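Local coordinates for protein telomere length regulator taz1 (Schizosaccharomyces pombe, PDB 4ZMK) that binds double-stranded telomeric DNA as a homodimer and regulates telomere length and function, this chain being its dimerization domain, at residues S39-L43 and S44-S48. Residues are numbered along the deposited sequence; the frame is centred on the assembly and turned at random.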
loop_
_atom_site.group_PDB
_atom_site.type_symbol
_atom_site.label_atom_id
_atom_site.label_comp_id
_atom_site.label_asym_id
_atom_site.label_seq_id
_atom_site.Cartn_x
_atom_site.Cartn_y
_atom_site.Cartn_z
ATOM N N SER A 39 -2.565 -12.744 -7.793
ATOM C CA SER A 39 -1.721 -13.504 -8.705
ATOM C C SER A 39 -2.265 -14.900 -8.912
ATOM O O SER A 39 -1.946 -15.562 -9.897
ATOM C CB SER A 39 -0.290 -13.589 -8.176
ATOM O OG SER A 39 0.322 -12.312 -8.140
ATOM N N ALA A 40 -3.075 -15.349 -7.964
ATOM C CA ALA A 40 -3.634 -16.692 -8.004
ATOM C C ALA A 40 -4.761 -16.799 -9.025
ATOM O O ALA A 40 -4.681 -17.571 -9.977
ATOM C CB ALA A 40 -4.134 -17.093 -6.621
ATOM N N ASP A 41 -5.809 -16.012 -8.820
ATOM C CA ASP A 41 -7.025 -16.126 -9.613
ATOM C C ASP A 41 -7.825 -14.830 -9.580
ATOM O O ASP A 41 -7.512 -13.917 -8.807
ATOM C CB ASP A 41 -7.885 -17.274 -9.097
ATOM C CG ASP A 41 -8.343 -17.056 -7.668
ATOM O OD1 ASP A 41 -9.456 -16.535 -7.470
ATOM O OD2 ASP A 41 -7.583 -17.401 -6.740
ATOM N N ASN A 42 -8.858 -14.754 -10.416
ATOM C CA ASN A 42 -9.689 -13.560 -10.476
ATOM C C ASN A 42 -11.137 -13.841 -10.109
ATOM O O ASN A 42 -12.043 -13.146 -10.567
ATOM C CB ASN A 42 -9.615 -12.907 -11.863
ATOM C CG ASN A 42 -9.020 -13.820 -12.910
ATOM O OD1 ASN A 42 -9.736 -14.604 -13.537
ATOM N ND2 ASN A 42 -7.704 -13.716 -13.117
ATOM N N LEU A 43 -11.345 -14.863 -9.284
ATOM C CA LEU A 43 -12.648 -15.088 -8.670
ATOM C C LEU A 43 -13.082 -13.864 -7.902
ATOM O O LEU A 43 -12.259 -13.149 -7.329
ATOM C CB LEU A 43 -12.621 -16.278 -7.728
ATOM C CG LEU A 43 -12.477 -17.636 -8.395
ATOM C CD1 LEU A 43 -12.323 -18.710 -7.334
ATOM C CD2 LEU A 43 -13.685 -17.897 -9.273
ATOM N N SER A 44 -14.381 -13.627 -7.903
ATOM C CA SER A 44 -14.948 -12.491 -7.221
ATOM C C SER A 44 -14.529 -12.453 -5.744
ATOM O O SER A 44 -14.148 -11.402 -5.236
ATOM C CB SER A 44 -16.467 -12.530 -7.355
ATOM O OG SER A 44 -17.063 -11.430 -6.700
ATOM N N GLU A 45 -14.577 -13.600 -5.068
ATOM C CA GLU A 45 -14.271 -13.666 -3.640
ATOM C C GLU A 45 -12.827 -13.296 -3.366
ATOM O O GLU A 45 -12.532 -12.602 -2.404
ATOM C CB GLU A 45 -14.547 -15.057 -3.065
ATOM C CG GLU A 45 -16.015 -15.374 -2.872
ATOM C CD GLU A 45 -16.650 -15.980 -4.119
ATOM O OE1 GLU A 45 -15.913 -16.238 -5.103
ATOM O OE2 GLU A 45 -17.885 -16.205 -4.115
ATOM N N THR A 46 -11.931 -13.791 -4.203
ATOM C CA THR A 46 -10.528 -13.451 -4.105
ATOM C C THR A 46 -10.329 -11.962 -4.326
ATOM O O THR A 46 -9.580 -11.322 -3.613
ATOM C CB THR A 46 -9.708 -14.246 -5.126
ATOM O OG1 THR A 46 -9.780 -15.642 -4.803
ATOM C CG2 THR A 46 -8.259 -13.792 -5.133
ATOM N N VAL A 47 -11.023 -11.412 -5.311
ATOM C CA VAL A 47 -10.859 -10.014 -5.661
ATOM C C VAL A 47 -11.417 -9.139 -4.562
ATOM O O VAL A 47 -10.865 -8.092 -4.252
ATOM C CB VAL A 47 -11.544 -9.679 -6.994
ATOM C CG1 VAL A 47 -11.656 -8.171 -7.185
ATOM C CG2 VAL A 47 -10.780 -10.310 -8.143
ATOM N N SER A 48 -12.510 -9.586 -3.958
ATOM C CA SER A 48 -13.156 -8.828 -2.891
ATOM C C SER A 48 -12.306 -8.814 -1.612
ATOM O O SER A 48 -12.319 -7.840 -0.861
ATOM C CB SER A 48 -14.546 -9.403 -2.605
ATOM O OG SER A 48 -15.169 -8.739 -1.520
HETATM O O HOH W 1 -8.324 -17.256 -3.575
#
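The turn between helix 20-40 and helix 44-70 of the Taz1 dimerization domain is tied by Asp41, whose carboxylate meets the side chain of Thr46 and the backbone of Leu43. Asp41 OD1 lies 2.8 Å from Thr46 OG1, a distance suited to a hydrogen bond, although a water also lies close to the hydroxyl and the course of its proton is not settled. Asp41 OD1 also accepts from Leu43 N at 3.1 Å through its anti lone pair, with an N-H...O angle of 145°; acceptance from the amide two residues on defines an Asx turn. Asp41 reaches this amide with CG set between its own backbone N and carbonyl carbon (chi1 62°), which brings the end of the side chain nearer to Thr46 and lets OD1 meet Leu43 N. Asp41 OD2 accepts a long bond from the water at 3.3 Å, so the same water sits between carboxylate and hydroxyl. Thr46 presents OG1 to this acid while Thr46 CG2 approaches Asp41 O at 3.8 Å. An alanine in place of Asp41 would probably leave Leu43 N without its side-chain acceptor, Thr46 OG1 without its carboxylate partner, and the loop ahead of helix 44-70 less firmly held. Leu43 occupies the N-cap position, and Val47 N donates to Leu43 O at 2.9 Å (N-H...O angle 155°), the i to i+4 bond that opens helix 44-70. Val47 CG2 also lies 3.3 Å from Leu43 O. Beyond the turn, Val47 packs on Val47 of the second subunit, and Asn42 likewise touches Val47 of that subunit, placing this corner at the dimer interface. The whole is an Asx turn leading into a helix N-terminus, here at the bend of a helical hairpin.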